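Side-chain contact in polyphenol oxidase, chloroplastic (Malus domestica, PDB 6ELV), which catalyses the oxidation of mono- and o-diphenols to o-diquinones, and is represented here by its recombinantly expressed C-terminal domain alone: residues K30-K35 and E45-V50. Residues are numbered along the deposited sequence; the frame is centred on the assembly and turned at random.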
loop_
_atom_site.group_PDB
_atom_site.type_symbol
_atom_site.label_atom_id
_atom_site.label_comp_id
_atom_site.label_asym_id
_atom_site.label_seq_id
_atom_site.Cartn_x
_atom_site.Cartn_y
_atom_site.Cartn_z
ATOM N N LYS A 30 -2.563 8.826 5.186
ATOM C CA LYS A 30 -1.891 9.765 6.073
ATOM C C LYS A 30 -0.599 9.170 6.611
ATOM O O LYS A 30 -0.515 7.968 6.903
ATOM C CB LYS A 30 -2.806 10.116 7.239
ATOM C CG LYS A 30 -4.037 10.878 6.819
ATOM C CD LYS A 30 -4.914 11.170 8.014
ATOM C CE LYS A 30 -6.186 11.884 7.589
ATOM N NZ LYS A 30 -7.184 11.937 8.691
ATOM N N ARG A 31 0.415 10.020 6.733
ATOM C CA ARG A 31 1.634 9.651 7.423
ATOM C C ARG A 31 1.368 9.627 8.923
ATOM O O ARG A 31 0.314 10.078 9.380
ATOM C CB ARG A 31 2.755 10.601 7.019
ATOM C CG ARG A 31 3.150 10.413 5.569
ATOM C CD ARG A 31 4.223 11.389 5.185
ATOM N NE ARG A 31 5.498 11.029 5.787
ATOM C CZ ARG A 31 6.544 11.840 5.842
ATOM N NH1 ARG A 31 6.453 13.088 5.380
ATOM N NH2 ARG A 31 7.675 11.409 6.376
ATOM N N PRO A 32 2.287 9.069 9.719
ATOM C CA PRO A 32 2.041 8.961 11.159
ATOM C C PRO A 32 1.859 10.331 11.798
ATOM O O PRO A 32 2.444 11.331 11.375
ATOM C CB PRO A 32 3.301 8.258 11.683
ATOM C CG PRO A 32 3.820 7.503 10.497
ATOM C CD PRO A 32 3.558 8.422 9.347
ATOM N N LYS A 33 1.041 10.355 12.850
ATOM C CA LYS A 33 0.622 11.614 13.464
ATOM C C LYS A 33 1.799 12.470 13.932
ATOM O O LYS A 33 1.727 13.704 13.877
ATOM C CB LYS A 33 -0.317 11.316 14.632
ATOM C CG LYS A 33 0.273 10.359 15.655
ATOM C CD LYS A 33 -0.756 9.931 16.694
ATOM C CE LYS A 33 -0.161 8.952 17.703
ATOM N NZ LYS A 33 -1.200 8.332 18.580
ATOM N N GLN A 34 2.888 11.842 14.390
ATOM C CA GLN A 34 4.039 12.601 14.873
ATOM C C GLN A 34 4.671 13.432 13.768
ATOM O O GLN A 34 5.303 14.456 14.049
ATOM C CB GLN A 34 5.090 11.663 15.469
ATOM C CG GLN A 34 4.675 10.966 16.751
ATOM C CD GLN A 34 4.016 9.625 16.500
ATOM O OE1 GLN A 34 3.677 9.278 15.363
ATOM N NE2 GLN A 34 3.834 8.860 17.564
ATOM N N LYS A 35 4.499 13.022 12.511
ATOM C CA LYS A 35 5.045 13.782 11.399
ATOM C C LYS A 35 4.300 15.087 11.151
ATOM O O LYS A 35 4.848 15.966 10.486
ATOM C CB LYS A 35 5.029 12.945 10.119
ATOM C CG LYS A 35 5.976 11.765 10.109
ATOM C CD LYS A 35 7.426 12.204 10.138
ATOM C CE LYS A 35 8.342 11.027 9.873
ATOM N NZ LYS A 35 9.771 11.417 9.860
ATOM N N GLU A 45 14.078 5.733 12.523
ATOM C CA GLU A 45 13.184 4.591 12.492
ATOM C C GLU A 45 12.602 4.511 11.089
ATOM O O GLU A 45 12.409 5.535 10.436
ATOM C CB GLU A 45 12.024 4.777 13.483
ATOM C CG GLU A 45 12.419 4.894 14.948
ATOM C CD GLU A 45 11.214 5.117 15.851
ATOM O OE1 GLU A 45 11.327 5.896 16.821
ATOM O OE2 GLU A 45 10.148 4.518 15.583
ATOM N N GLU A 46 12.334 3.307 10.609
ATOM C CA GLU A 46 11.737 3.173 9.286
ATOM C C GLU A 46 10.259 3.533 9.346
ATOM O O GLU A 46 9.534 3.102 10.249
ATOM C CB GLU A 46 11.892 1.735 8.799
ATOM C CG GLU A 46 11.438 1.522 7.373
ATOM C CD GLU A 46 12.350 2.164 6.346
ATOM O OE1 GLU A 46 13.571 2.224 6.613
ATOM O OE2 GLU A 46 11.853 2.582 5.286
ATOM N N GLU A 47 9.810 4.310 8.364
ATOM C CA GLU A 47 8.395 4.599 8.192
ATOM C C GLU A 47 7.830 3.505 7.295
ATOM O O GLU A 47 8.323 3.305 6.182
ATOM C CB GLU A 47 8.267 5.987 7.565
ATOM C CG GLU A 47 6.858 6.513 7.482
ATOM C CD GLU A 47 6.759 7.979 7.090
ATOM O OE1 GLU A 47 7.794 8.682 7.079
ATOM O OE2 GLU A 47 5.639 8.420 6.773
ATOM N N ILE A 48 6.824 2.791 7.788
ATOM C CA ILE A 48 6.375 1.540 7.189
ATOM C C ILE A 48 4.955 1.675 6.650
ATOM O O ILE A 48 4.042 2.047 7.390
ATOM C CB ILE A 48 6.465 0.392 8.219
ATOM C CG1 ILE A 48 7.922 0.297 8.697
ATOM C CG2 ILE A 48 5.926 -0.900 7.634
ATOM C CD1 ILE A 48 8.376 -0.982 9.217
ATOM N N LEU A 49 4.767 1.335 5.374
ATOM C CA LEU A 49 3.440 1.179 4.786
ATOM C C LEU A 49 2.934 -0.225 5.104
ATOM O O LEU A 49 3.621 -1.213 4.828
ATOM C CB LEU A 49 3.548 1.363 3.275
ATOM C CG LEU A 49 2.274 1.210 2.452
ATOM C CD1 LEU A 49 1.238 2.243 2.863
ATOM C CD2 LEU A 49 2.606 1.347 0.982
ATOM N N VAL A 50 1.740 -0.311 5.683
ATOM C CA VAL A 50 1.153 -1.571 6.127
ATOM C C VAL A 50 -0.133 -1.793 5.351
ATOM O O VAL A 50 -1.068 -0.987 5.436
ATOM C CB VAL A 50 0.883 -1.573 7.638
ATOM C CG1 VAL A 50 0.373 -2.945 8.087
ATOM C CG2 VAL A 50 2.133 -1.184 8.398
#
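The guanidinium of Arg-31 meets the carboxylate of Glu-47 edge to edge, the two planes only 9° apart, while CG of Lys-35 lies 4.0 Å above one guanidinium face, displaced from the centre of the group. The grip is side-on and bidentate: NE of Arg-31 donates to OE2 of Glu-47 at 2.8 Å, and NH2 of Arg-31 to OE1 of Glu-47, also at 2.8 Å. Both bonds are nearly straight (174° and 170°) and use syn lone pairs. Glu-47, just before strand 48-57, reaches across with its chain straight past CG, whereas Arg-31 bends at chi3, which turns its NE edge to the acid. CD of Pro-32 packs 3.3 Å from OE2 of Glu-47, and CE of Lys-35 3.7 Å from OE1 of Glu-47. NZ of Lys-35 is instead hydrogen-bonded to the carbonyls of Lys-39 and Ala-41. NH1 of Arg-31 hydrogen-bonds the carbonyls of Glu-118 and Asp-120, a calcium-site residue. A leucine in place of Arg-31 would probably leave the Glu-47 carboxylate without its charge partner and both carbonyls without this donor. Joining the two sheets, this buried ion pair probably keeps Glu-47 ionised; NZ of Lys-35, 4.4 Å from OE1 of Glu-47, beyond a salt bridge, may add to this.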